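Local coordinates for protein motility-associated killing factor MakB (Vibrio cholerae serotype O1, PDB 6W1W) that is one part of a three-component cytotoxin and probably acts with its partners in forming pores in target-cell membranes, as alpha-pore-forming toxins do, at residues L36-V41 with E50-T55; T198-V203 with L344-N349; V203-S208 with A249-Q254; P210-A215 with A256-A261; D238-T243 with L348-Q353. All blocks are in the same frame, centred on the assembly; numbering follows the deposited sequence.

Contact 1 of 5, residues L36-V41 with E50-T55; sequences LFIGHV and EVRSRT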
# COMPACT_ATOMS: atom_id res chain seq x y z
N LEU A 36 0.34 16.15 -3.59
CA LEU A 36 0.01 16.69 -4.90
C LEU A 36 -0.20 18.20 -4.83
O LEU A 36 -0.99 18.69 -4.02
CB LEU A 36 -1.24 16.01 -5.46
CG LEU A 36 -1.30 15.83 -6.98
CD1 LEU A 36 -2.39 14.85 -7.37
CD2 LEU A 36 -1.50 17.15 -7.69
N PHE A 37 0.51 18.92 -5.69
CA PHE A 37 0.42 20.37 -5.81
C PHE A 37 0.19 20.73 -7.27
O PHE A 37 0.80 20.12 -8.16
CB PHE A 37 1.70 21.04 -5.29
CG PHE A 37 1.71 22.54 -5.42
CD1 PHE A 37 2.07 23.15 -6.61
CD2 PHE A 37 1.39 23.35 -4.34
CE1 PHE A 37 2.08 24.53 -6.72
CE2 PHE A 37 1.40 24.73 -4.45
CZ PHE A 37 1.75 25.32 -5.64
N ILE A 38 -0.68 21.70 -7.52
CA ILE A 38 -0.97 22.15 -8.88
C ILE A 38 -1.03 23.67 -8.88
O ILE A 38 -1.96 24.25 -8.29
CB ILE A 38 -2.27 21.56 -9.44
CG1 ILE A 38 -2.16 20.04 -9.56
CG2 ILE A 38 -2.59 22.18 -10.80
CD1 ILE A 38 -3.27 19.39 -10.34
N GLY A 39 -0.06 24.32 -9.53
CA GLY A 39 -0.02 25.76 -9.66
C GLY A 39 -0.72 26.24 -10.91
O GLY A 39 -1.55 25.54 -11.51
N HIS A 40 -0.37 27.45 -11.33
CA HIS A 40 -1.04 28.12 -12.43
C HIS A 40 -0.12 28.25 -13.64
O HIS A 40 1.11 28.27 -13.51
CB HIS A 40 -1.52 29.51 -12.00
CG HIS A 40 -2.30 29.50 -10.72
ND1 HIS A 40 -1.72 29.75 -9.50
CD2 HIS A 40 -3.61 29.27 -10.48
CE1 HIS A 40 -2.64 29.68 -8.55
NE2 HIS A 40 -3.80 29.38 -9.12
N VAL A 41 -0.73 28.34 -14.82
CA VAL A 41 -0.02 28.57 -16.07
C VAL A 41 -0.21 30.02 -16.48
O VAL A 41 -0.62 30.87 -15.68
CB VAL A 41 -0.48 27.60 -17.17
CG1 VAL A 41 -0.31 26.17 -16.72
CG2 VAL A 41 -1.92 27.88 -17.56
N GLU A 50 -10.54 24.12 -12.90
CA GLU A 50 -11.37 22.96 -12.58
C GLU A 50 -10.53 21.82 -12.01
O GLU A 50 -10.95 21.15 -11.06
CB GLU A 50 -12.12 22.51 -13.83
CG GLU A 50 -13.26 21.54 -13.57
CD GLU A 50 -14.08 21.28 -14.82
OE1 GLU A 50 -14.76 22.22 -15.29
OE2 GLU A 50 -14.04 20.14 -15.33
N VAL A 51 -9.34 21.59 -12.56
CA VAL A 51 -8.51 20.48 -12.11
C VAL A 51 -7.98 20.74 -10.70
O VAL A 51 -7.93 19.82 -9.87
CB VAL A 51 -7.36 20.22 -13.11
CG1 VAL A 51 -6.19 19.54 -12.44
CG2 VAL A 51 -7.86 19.36 -14.25
N ARG A 52 -7.59 21.98 -10.41
CA ARG A 52 -7.12 22.31 -9.07
C ARG A 52 -8.20 22.03 -8.03
O ARG A 52 -7.90 21.52 -6.94
CB ARG A 52 -6.70 23.78 -9.01
CG ARG A 52 -5.26 24.01 -8.56
CD ARG A 52 -4.94 25.49 -8.45
NE ARG A 52 -5.52 26.26 -9.55
CZ ARG A 52 -5.00 26.35 -10.77
NH1 ARG A 52 -5.60 27.07 -11.70
NH2 ARG A 52 -3.88 25.70 -11.06
N SER A 53 -9.45 22.35 -8.35
CA SER A 53 -10.54 22.09 -7.42
C SER A 53 -10.73 20.60 -7.19
O SER A 53 -10.85 20.16 -6.04
CB SER A 53 -11.84 22.71 -7.95
OG SER A 53 -11.73 24.12 -7.99
N ARG A 54 -10.74 19.80 -8.26
CA ARG A 54 -11.04 18.38 -8.11
C ARG A 54 -9.92 17.61 -7.41
O ARG A 54 -10.18 16.52 -6.89
CB ARG A 54 -11.36 17.77 -9.47
CG ARG A 54 -12.38 18.58 -10.24
CD ARG A 54 -13.23 17.75 -11.17
NE ARG A 54 -14.10 18.60 -11.97
CZ ARG A 54 -15.07 18.16 -12.76
NH1 ARG A 54 -15.32 16.86 -12.84
NH2 ARG A 54 -15.81 19.02 -13.45
N THR A 55 -8.69 18.14 -7.40
CA THR A 55 -7.65 17.54 -6.56
C THR A 55 -7.86 17.89 -5.10
O THR A 55 -7.46 17.12 -4.22
CB THR A 55 -6.26 18.00 -6.99
OG1 THR A 55 -6.20 19.43 -7.01
CG2 THR A 55 -5.91 17.46 -8.37
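The guanidinium of Arg-52 has the imidazole of His-40 over one face. His-40 CD2 sits above the centre of that face, 3.2 Å from Arg-52 CZ. The two flat groups are not stacked in parallel, because their planes are turned 50° apart. The two side chains cross at about a right angle. At the edge of the guanidinium, in its plane, lies the carbonyl oxygen of Ile-38. Gly-39 O is modelled at the same rim, but too close to Arg-52 NH2 for a bond to be read from it. Arg-52 NH1 has its main polar partner elsewhere, in a salt bridge to Asp-44. The bend of the Arg-52 chain at chi3 (-41°) helps turn the group in against the loop.

Ile-38 carries the apolar half. Its CD1 meets Val-51 CG1 at 3.6 Å, and the same methyl is 3.8 Å from Thr-55 CG2. Ile-38 CG2 lies against the Arg-52 chain, 3.9 Å from Arg-52 CG. Leu-36 CD2 adds a looser approach to Thr-55 CG2. The hydroxyl of Thr-55 turns back to its own helix, where OG1 donates to Arg-52 O at 2.7 Å.

Residues 36-41 lie in the loop between helix 9-35 and helix 46-66, and residues 50-55 are on the second helix. Phe-37 and Gly-39 form backbone hydrogen bonds with Ser-213 and Phe-211 of strand 209-220. Val-51 and Thr-55 also touch helix 100-151, and Leu-36 touches helix 251-270. The loop thus runs between the edge of the sheet and helix 46-66.

Contact 2 of 5, residues T198-V203 with L344-N349; sequences TISYGV and LVNTLN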
# COMPACT_ATOMS: atom_id res chain seq x y z
N THR A 198 10.08 13.28 -4.08
CA THR A 198 9.33 14.34 -4.74
C THR A 198 9.85 14.52 -6.16
O THR A 198 11.05 14.74 -6.36
CB THR A 198 9.45 15.64 -3.96
OG1 THR A 198 9.13 15.41 -2.58
CG2 THR A 198 8.53 16.70 -4.54
N ILE A 199 8.96 14.41 -7.14
CA ILE A 199 9.24 14.78 -8.52
C ILE A 199 8.49 16.07 -8.81
O ILE A 199 7.26 16.12 -8.67
CB ILE A 199 8.82 13.67 -9.51
CG1 ILE A 199 9.35 12.31 -9.07
CG2 ILE A 199 9.30 14.00 -10.91
CD1 ILE A 199 8.87 11.18 -9.95
N SER A 200 9.22 17.10 -9.23
CA SER A 200 8.64 18.43 -9.40
C SER A 200 8.72 18.83 -10.87
O SER A 200 9.80 19.12 -11.38
CB SER A 200 9.34 19.46 -8.51
OG SER A 200 10.32 20.18 -9.24
N TYR A 201 7.57 18.87 -11.53
CA TYR A 201 7.48 19.25 -12.92
C TYR A 201 7.25 20.75 -13.03
O TYR A 201 6.97 21.44 -12.05
CB TYR A 201 6.35 18.48 -13.61
CG TYR A 201 6.45 16.98 -13.44
CD1 TYR A 201 5.92 16.35 -12.31
CD2 TYR A 201 7.07 16.19 -14.39
CE1 TYR A 201 6.02 14.97 -12.14
CE2 TYR A 201 7.18 14.82 -14.24
CZ TYR A 201 6.65 14.21 -13.11
OH TYR A 201 6.77 12.85 -12.97
N GLY A 202 7.38 21.25 -14.26
CA GLY A 202 7.22 22.67 -14.54
C GLY A 202 6.97 22.88 -16.02
O GLY A 202 7.13 21.97 -16.83
N VAL A 203 6.58 24.10 -16.36
CA VAL A 203 6.27 24.48 -17.74
C VAL A 203 7.20 25.61 -18.14
O VAL A 203 7.34 26.59 -17.40
CB VAL A 203 4.79 24.88 -17.90
CG1 VAL A 203 4.35 25.74 -16.72
CG2 VAL A 203 4.57 25.61 -19.21
N LEU A 344 14.54 15.16 -3.99
CA LEU A 344 13.72 15.90 -4.93
C LEU A 344 14.30 15.73 -6.34
O LEU A 344 15.43 16.14 -6.60
CB LEU A 344 13.65 17.38 -4.55
CG LEU A 344 13.21 18.38 -5.62
CD1 LEU A 344 11.81 18.09 -6.14
CD2 LEU A 344 13.29 19.80 -5.08
N VAL A 345 13.50 15.16 -7.24
CA VAL A 345 13.86 15.02 -8.65
C VAL A 345 13.26 16.21 -9.38
O VAL A 345 12.10 16.18 -9.80
CB VAL A 345 13.38 13.68 -9.23
CG1 VAL A 345 13.89 13.51 -10.65
CG2 VAL A 345 13.82 12.53 -8.35
N ASN A 346 14.06 17.26 -9.57
CA ASN A 346 13.61 18.50 -10.19
C ASN A 346 13.81 18.40 -11.70
O ASN A 346 14.94 18.48 -12.19
CB ASN A 346 14.37 19.68 -9.60
CG ASN A 346 13.83 21.03 -10.05
OD1 ASN A 346 13.27 21.17 -11.13
ND2 ASN A 346 14.03 22.05 -9.21
N THR A 347 12.71 18.26 -12.45
CA THR A 347 12.81 18.01 -13.89
C THR A 347 12.97 19.28 -14.72
O THR A 347 13.39 19.19 -15.88
CB THR A 347 11.59 17.24 -14.40
OG1 THR A 347 10.44 18.10 -14.43
CG2 THR A 347 11.31 16.03 -13.52
N LEU A 348 12.63 20.45 -14.18
CA LEU A 348 12.91 21.68 -14.92
C LEU A 348 14.35 22.14 -14.75
O LEU A 348 14.73 23.17 -15.32
CB LEU A 348 11.93 22.80 -14.52
CG LEU A 348 11.81 23.27 -13.07
CD1 LEU A 348 12.01 24.77 -12.97
CD2 LEU A 348 10.46 22.87 -12.47
N ASN A 349 15.16 21.40 -13.99
CA ASN A 349 16.59 21.68 -13.84
C ASN A 349 17.47 20.47 -14.10
O ASN A 349 18.70 20.61 -14.08
CB ASN A 349 16.89 22.22 -12.43
CG ASN A 349 16.33 23.61 -12.20
OD1 ASN A 349 16.96 24.61 -12.54
ND2 ASN A 349 15.14 23.68 -11.62
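Strand 198-203 runs parallel to 344-346, with axes 4.6 Å apart at closest approach and a 20° angle between them, and Thr-198, Ile-199 and Ser-200 pair with Leu-344, Val-345 and Asn-346. Val-345 N donates to Thr-198 O at 2.6 Å. Ser-200 N donates to Val-345 O at 3.1 Å. Past the last bridge, Thr-347 adds two more bonds to the strand. Its N and OG1 both donate to Ser-200 O, at 3.2 and 3.3 Å, and both come from the same face of that carbonyl. At chi1 73°, Thr-347 OG1 lies between its backbone N and carbonyl carbon, which puts it beside the N-H, on the same acceptor.

Thr-198, Ser-200 and Leu-344 share one face of the sheet. Leu-344 CD1 bridges the first two, 3.9 Å from Thr-198 CG2 and 3.7 Å from Ser-200 CB. On the other face, Ile-199 CG2 meets Thr-347 CG2 at 3.9 Å. Farther along, Leu-348 CD2 rests against the backbone of Tyr-201 and Gly-202.

These are the two central strands of a mixed four-stranded sheet. Strand 209-220 flanks 193-203, and 351-354 flanks 338-346. Helix 157-176 takes Ile-199 and Thr-347, while Tyr-201 touches both that helix and helix 251-270.

Contact 3 of 5, residues V203-S208 with A249-Q254; sequences VVMTTS and ASEEAQ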
# COMPACT_ATOMS: atom_id res chain seq x y z
N VAL A 203 6.58 24.10 -16.36
CA VAL A 203 6.27 24.48 -17.74
C VAL A 203 7.20 25.61 -18.14
O VAL A 203 7.34 26.59 -17.40
CB VAL A 203 4.79 24.88 -17.90
CG1 VAL A 203 4.35 25.74 -16.72
CG2 VAL A 203 4.57 25.61 -19.21
N VAL A 204 7.83 25.48 -19.31
CA VAL A 204 8.92 26.36 -19.72
C VAL A 204 8.49 27.23 -20.89
O VAL A 204 7.54 26.93 -21.61
CB VAL A 204 10.19 25.56 -20.09
CG1 VAL A 204 10.58 24.62 -18.95
CG2 VAL A 204 9.99 24.78 -21.39
N MET A 205 9.24 28.32 -21.09
CA MET A 205 9.11 29.21 -22.24
C MET A 205 10.30 30.16 -22.26
O MET A 205 10.23 31.26 -21.71
CB MET A 205 7.79 29.99 -22.19
CG MET A 205 6.92 29.82 -23.44
SD MET A 205 7.51 30.73 -24.89
CE MET A 205 8.56 29.52 -25.70
N THR A 206 11.41 29.71 -22.85
CA THR A 206 12.71 30.39 -22.85
C THR A 206 13.34 30.46 -21.46
O THR A 206 14.55 30.72 -21.34
CB THR A 206 12.58 31.80 -23.45
N THR A 207 12.54 30.21 -20.42
CA THR A 207 13.02 30.10 -19.04
C THR A 207 12.40 28.87 -18.37
O THR A 207 12.45 27.76 -18.91
CB THR A 207 12.71 31.37 -18.24
OG1 THR A 207 11.32 31.69 -18.35
CG2 THR A 207 13.54 32.55 -18.74
N SER A 208 11.82 29.07 -17.18
CA SER A 208 11.20 27.97 -16.45
C SER A 208 10.28 28.53 -15.37
O SER A 208 10.57 29.57 -14.78
CB SER A 208 12.26 27.05 -15.81
OG SER A 208 13.02 26.35 -16.79
N ALA A 249 6.14 22.03 -27.38
CA ALA A 249 4.73 22.23 -27.09
C ALA A 249 4.51 23.57 -26.41
O ALA A 249 5.42 24.13 -25.78
CB ALA A 249 4.18 21.10 -26.21
N SER A 250 3.29 24.08 -26.52
CA SER A 250 2.91 25.35 -25.94
C SER A 250 2.74 25.23 -24.42
O SER A 250 2.78 24.14 -23.84
CB SER A 250 1.62 25.87 -26.57
OG SER A 250 0.60 24.89 -26.48
N GLU A 251 2.54 26.38 -23.78
CA GLU A 251 2.47 26.42 -22.32
C GLU A 251 1.33 25.55 -21.80
O GLU A 251 1.53 24.71 -20.91
CB GLU A 251 2.30 27.86 -21.84
CG GLU A 251 3.54 28.72 -22.00
CD GLU A 251 3.98 29.34 -20.69
OE1 GLU A 251 3.44 28.93 -19.64
OE2 GLU A 251 4.86 30.22 -20.71
N GLU A 252 0.12 25.74 -22.33
CA GLU A 252 -1.01 24.94 -21.88
C GLU A 252 -0.82 23.47 -22.22
O GLU A 252 -1.11 22.59 -21.39
CB GLU A 252 -2.31 25.46 -22.50
CG GLU A 252 -2.86 26.71 -21.83
CD GLU A 252 -4.32 26.96 -22.17
OE1 GLU A 252 -5.03 25.98 -22.48
OE2 GLU A 252 -4.75 28.13 -22.12
N ALA A 253 -0.34 23.17 -23.42
CA ALA A 253 -0.14 21.79 -23.84
C ALA A 253 0.82 21.06 -22.91
O ALA A 253 0.63 19.86 -22.64
CB ALA A 253 0.37 21.75 -25.28
N GLN A 254 1.84 21.74 -22.40
CA GLN A 254 2.72 21.12 -21.42
C GLN A 254 1.95 20.80 -20.14
O GLN A 254 2.02 19.67 -19.63
CB GLN A 254 3.91 22.03 -21.11
CG GLN A 254 4.96 22.08 -22.21
CD GLN A 254 6.01 23.13 -21.94
OE1 GLN A 254 6.78 23.03 -20.98
NE2 GLN A 254 6.05 24.16 -22.79
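Val-203 lays its CG2 athwart the Glu-251 side chain, 3.5 Å from Glu-251 OE1. That methyl is anti to the backbone N of Val-203 (chi1 42° for CG1), which aims it at the first turn of the helix. Met-205 lies across the other carboxylate oxygen, with its CB 3.3 Å from Glu-251 OE2. Met-205 CG is also 3.8 Å from Glu-251 CG. The acidic side chain is therefore packed against carbon on the loop side.

Gln-254 supplies the polar grip. Its chain is extended beyond CG and brings the amide to the backbone of Val-204. Val-204 N donates to Gln-254 OE1 at 3.1 Å, nearly straight at 170°, though the donor is tilted from the amide carbonyl plane. Gln-254 NE2 returns a weak bond to Val-204 O. The same NE2 also donates to Ala-249 O at 3.1 Å, which helps fix the rotation of the amide. Gln-246 gives OE1 a further, weak partner.

Ser-250 is the N-cap of helix 251-270. Residues 204-208 connect antiparallel strands 193-203 and 209-220. This is a beta-hairpin whose connecting loop is clamped by a side-chain amide to the N-terminal turn of a helix.

Contact 4 of 5, residues P210-A215 with A256-A261; sequences PFLSFA and AAITKA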
# COMPACT_ATOMS: atom_id res chain seq x y z
N PRO A 210 7.75 26.88 -12.05
CA PRO A 210 7.24 25.69 -11.36
C PRO A 210 5.73 25.55 -11.53
O PRO A 210 5.01 26.51 -11.81
CB PRO A 210 7.61 25.92 -9.89
CG PRO A 210 7.77 27.39 -9.77
CD PRO A 210 8.31 27.86 -11.10
N PHE A 211 5.25 24.32 -11.34
CA PHE A 211 3.87 24.01 -11.68
C PHE A 211 3.30 22.91 -10.79
O PHE A 211 2.58 23.19 -9.82
CB PHE A 211 3.78 23.63 -13.16
CG PHE A 211 2.41 23.21 -13.60
CD1 PHE A 211 2.11 21.87 -13.83
CD2 PHE A 211 1.42 24.15 -13.83
CE1 PHE A 211 0.86 21.48 -14.24
CE2 PHE A 211 0.16 23.76 -14.24
CZ PHE A 211 -0.12 22.42 -14.45
N LEU A 212 3.63 21.66 -11.10
CA LEU A 212 3.11 20.51 -10.38
C LEU A 212 4.25 19.82 -9.65
O LEU A 212 5.40 19.86 -10.09
CB LEU A 212 2.44 19.52 -11.34
CG LEU A 212 1.56 18.37 -10.84
CD1 LEU A 212 0.57 18.00 -11.92
CD2 LEU A 212 2.37 17.14 -10.43
N SER A 213 3.92 19.17 -8.53
CA SER A 213 4.93 18.46 -7.75
C SER A 213 4.23 17.46 -6.84
O SER A 213 3.62 17.86 -5.85
CB SER A 213 5.78 19.43 -6.93
OG SER A 213 5.39 19.44 -5.57
N PHE A 214 4.31 16.17 -7.18
CA PHE A 214 3.76 15.12 -6.34
C PHE A 214 4.88 14.20 -5.88
O PHE A 214 5.93 14.09 -6.52
CB PHE A 214 2.66 14.33 -7.06
CG PHE A 214 3.16 13.24 -7.96
CD1 PHE A 214 3.93 13.53 -9.07
CD2 PHE A 214 2.84 11.92 -7.71
CE1 PHE A 214 4.38 12.53 -9.90
CE2 PHE A 214 3.29 10.91 -8.54
CZ PHE A 214 4.06 11.22 -9.64
N ALA A 215 4.64 13.53 -4.75
CA ALA A 215 5.67 12.75 -4.07
C ALA A 215 5.20 11.31 -3.87
O ALA A 215 4.03 10.98 -4.06
CB ALA A 215 6.02 13.38 -2.72
N ALA A 256 -1.24 20.46 -19.87
CA ALA A 256 -2.21 19.42 -20.19
C ALA A 256 -1.55 18.04 -20.18
O ALA A 256 -2.09 17.09 -19.61
CB ALA A 256 -2.85 19.70 -21.55
N ALA A 257 -0.36 17.94 -20.79
CA ALA A 257 0.32 16.65 -20.87
C ALA A 257 0.82 16.19 -19.51
O ALA A 257 0.77 15.00 -19.19
CB ALA A 257 1.46 16.74 -21.88
N ILE A 258 1.31 17.13 -18.69
CA ILE A 258 1.80 16.78 -17.36
C ILE A 258 0.67 16.17 -16.52
O ILE A 258 0.79 15.05 -16.01
CB ILE A 258 2.41 18.00 -16.66
CG1 ILE A 258 3.71 18.42 -17.37
CG2 ILE A 258 2.64 17.72 -15.18
CD1 ILE A 258 4.39 19.63 -16.76
N THR A 259 -0.44 16.91 -16.38
CA THR A 259 -1.52 16.51 -15.48
C THR A 259 -2.13 15.17 -15.89
O THR A 259 -2.48 14.35 -15.03
CB THR A 259 -2.60 17.59 -15.43
OG1 THR A 259 -3.06 17.88 -16.75
CG2 THR A 259 -2.06 18.86 -14.79
N LYS A 260 -2.27 14.93 -17.20
CA LYS A 260 -2.78 13.64 -17.65
C LYS A 260 -1.93 12.49 -17.14
O LYS A 260 -2.46 11.44 -16.75
CB LYS A 260 -2.87 13.64 -19.18
CG LYS A 260 -2.62 12.30 -19.86
CD LYS A 260 -3.77 11.33 -19.66
CE LYS A 260 -3.72 10.21 -20.69
NZ LYS A 260 -4.14 10.68 -22.04
N ALA A 261 -0.60 12.67 -17.10
CA ALA A 261 0.28 11.60 -16.64
C ALA A 261 0.23 11.42 -15.12
O ALA A 261 0.34 10.28 -14.64
CB ALA A 261 1.71 11.86 -17.09
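Phe-211 and Leu-212 meet Ile-258 and Thr-259 where a helix packs on the face of a beta-sheet. Strand 210-215 and helix 256-261 run in nearly the same direction, with 9° between them, and their axes come within 9.8 Å.

The contacts are apolar throughout. Phe-211 meets the helix with the rim of its ring. Thr-259 CG2 lies in the ring plane at the edge, 4.0 Å from Phe-211 CE1, and the two side chains are roughly perpendicular. Ile-258 CG2 is near the same rim, 4.3 Å from Phe-211 CE1. With CG anti to the backbone N (chi1 177°), the ring extends toward the helix. Leu-212 and Ile-258 lie alongside each other, pointing opposite ways.

The polar group here stays within the helix. Thr-259 OG1 hydrogen-bonds Ala-255 O, one turn back, while CG2 meets the strand residues.

All four touching residues are buried. Tyr-201 of strand 193-203 and Ile-167 of helix 157-176 also touch Ile-258, and Val-41 and Ala-255 touch Phe-211. Leu-212 CD1 divides its contact between two methyls of the helix, 3.9 Å from Ile-258 CG2 and 4.0 Å from Thr-259 CG2.

Contact 5 of 5, residues D238-T243 with L348-Q353; sequences DLDKLT and LNNTIQ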
# COMPACT_ATOMS: atom_id res chain seq x y z
N ASP A 238 15.45 9.31 -19.18
CA ASP A 238 14.09 9.82 -19.21
C ASP A 238 14.04 11.30 -18.84
O ASP A 238 13.27 12.06 -19.42
CB ASP A 238 13.20 9.01 -18.27
CG ASP A 238 13.01 7.57 -18.74
OD1 ASP A 238 13.15 7.33 -19.96
OD2 ASP A 238 12.73 6.69 -17.90
N LEU A 239 14.87 11.71 -17.88
CA LEU A 239 14.94 13.13 -17.51
C LEU A 239 15.39 13.99 -18.69
O LEU A 239 14.84 15.07 -18.92
CB LEU A 239 15.90 13.31 -16.33
CG LEU A 239 15.31 13.22 -14.93
CD1 LEU A 239 16.39 12.90 -13.90
CD2 LEU A 239 14.60 14.52 -14.57
N ASP A 240 16.40 13.54 -19.44
CA ASP A 240 16.90 14.34 -20.55
C ASP A 240 15.93 14.33 -21.72
O ASP A 240 15.74 15.36 -22.37
CB ASP A 240 18.28 13.84 -20.99
CG ASP A 240 19.40 14.36 -20.10
OD1 ASP A 240 19.12 15.11 -19.15
OD2 ASP A 240 20.57 14.01 -20.37
N LYS A 241 15.31 13.18 -22.00
CA LYS A 241 14.34 13.10 -23.08
C LYS A 241 13.16 14.04 -22.83
O LYS A 241 12.63 14.64 -23.77
CB LYS A 241 13.86 11.65 -23.22
CG LYS A 241 13.19 11.31 -24.54
CD LYS A 241 12.73 9.86 -24.54
CE LYS A 241 12.71 9.26 -25.94
NZ LYS A 241 14.09 8.98 -26.46
N LEU A 242 12.76 14.19 -21.56
CA LEU A 242 11.63 15.04 -21.23
C LEU A 242 11.94 16.51 -21.50
O LEU A 242 11.13 17.22 -22.10
CB LEU A 242 11.24 14.83 -19.77
CG LEU A 242 9.99 15.57 -19.28
CD1 LEU A 242 8.79 15.24 -20.16
CD2 LEU A 242 9.68 15.23 -17.82
N THR A 243 13.12 16.97 -21.07
CA THR A 243 13.53 18.35 -21.33
C THR A 243 13.39 18.71 -22.80
O THR A 243 12.96 19.81 -23.15
CB THR A 243 14.98 18.56 -20.87
OG1 THR A 243 15.06 18.42 -19.44
CG2 THR A 243 15.49 19.93 -21.28
N LEU A 348 12.63 20.45 -14.18
CA LEU A 348 12.91 21.68 -14.92
C LEU A 348 14.35 22.14 -14.75
O LEU A 348 14.73 23.17 -15.32
CB LEU A 348 11.93 22.80 -14.52
CG LEU A 348 11.81 23.27 -13.07
CD1 LEU A 348 12.01 24.77 -12.97
CD2 LEU A 348 10.46 22.87 -12.47
N ASN A 349 15.16 21.40 -13.99
CA ASN A 349 16.59 21.68 -13.84
C ASN A 349 17.47 20.47 -14.10
O ASN A 349 18.70 20.61 -14.08
CB ASN A 349 16.89 22.22 -12.43
CG ASN A 349 16.33 23.61 -12.20
OD1 ASN A 349 16.96 24.61 -12.54
ND2 ASN A 349 15.14 23.68 -11.62
N ASN A 350 16.89 19.29 -14.34
CA ASN A 350 17.61 18.02 -14.43
C ASN A 350 18.46 17.74 -13.20
O ASN A 350 19.41 16.96 -13.26
CB ASN A 350 18.48 17.95 -15.69
CG ASN A 350 17.72 17.44 -16.90
OD1 ASN A 350 16.62 16.88 -16.78
ND2 ASN A 350 18.31 17.60 -18.08
N THR A 351 18.11 18.34 -12.06
CA THR A 351 18.86 18.20 -10.83
C THR A 351 18.19 17.18 -9.91
O THR A 351 16.97 16.99 -9.95
CB THR A 351 18.98 19.55 -10.11
OG1 THR A 351 17.67 20.11 -9.94
CG2 THR A 351 19.80 20.51 -10.94
N ILE A 352 19.01 16.52 -9.09
CA ILE A 352 18.55 15.50 -8.14
C ILE A 352 19.24 15.80 -6.81
O ILE A 352 20.41 15.47 -6.62
CB ILE A 352 18.85 14.07 -8.60
CG1 ILE A 352 18.11 13.76 -9.90
CG2 ILE A 352 18.50 13.06 -7.52
CD1 ILE A 352 18.37 12.37 -10.42
N GLN A 353 18.52 16.45 -5.90
CA GLN A 353 19.06 16.80 -4.59
C GLN A 353 18.61 15.78 -3.55
O GLN A 353 17.87 14.83 -3.84
CB GLN A 353 18.64 18.21 -4.18
CG GLN A 353 19.35 19.33 -4.90
CD GLN A 353 18.52 19.91 -6.03
OE1 GLN A 353 17.42 19.43 -6.32
NE2 GLN A 353 19.04 20.95 -6.67
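Asn-350 brings its amide up to the side of helix 233-245, and most of the polar approach is made by this one group. Its ND2 is modelled 2.8 Å from Asp-240 OD1. The angle is poor for a hydrogen bond. The carboxylate and amide planes are 44° apart, and the two side chains stand nearly square to each other. The other end of the amide lies by the backbone, with Asn-350 OD1 3.3 Å from Leu-239 O. Both of those atoms are acceptors, so they do not bond. Thr-243 OG1 is 3.4 Å from Asn-350 OD1. Within the helix, Thr-243 OG1 makes a weak bond to Leu-239 O.

The apolar share belongs to Leu-239. Its CB and CD2 pass alongside the Asn-350 amide, with CB 3.7 Å from Asn-350 OD1. Beyond the amide, Leu-239 CD1 meets Ile-352 CD1 at 4.0 Å. Leu-239 also touches Val-345 and Thr-347, so it packs on the strand next door as well.

The backbone of Asn-350 has a positive phi of 54°, in the left-handed helical region. Asn-350 and Thr-351 together face Asn-346 across the hairpin. This is a G1 beta bulge, at the tight turn that joins antiparallel strands 338-346 and 351-354, with helix 233-245 packed beside it.

How the contacts relate
Along the chain, contact 1 closes before the others open. Contacts 3 and 4 are nested inside the loop closed by contact 2. Contact 5 shares Leu-348 and Asn-349 with contact 2. Contacts 2, 4 and 5 reach one sheet, contact 3 sits on the loop joining its strands 193-203 and 209-220, and the loop of contact 1 pairs with strand 209-220. Contacts 3 and 4 both use helix 251-270, with centres about 12 Å apart. The centres of contacts 2 and 5 are about 7 Å apart, those of contacts 1 and 5 about 22 Å. Contact 1 is local, while contacts 2 to 5 tie distant parts of the chain into one sheet-and-helix end of a largely helical toxin component.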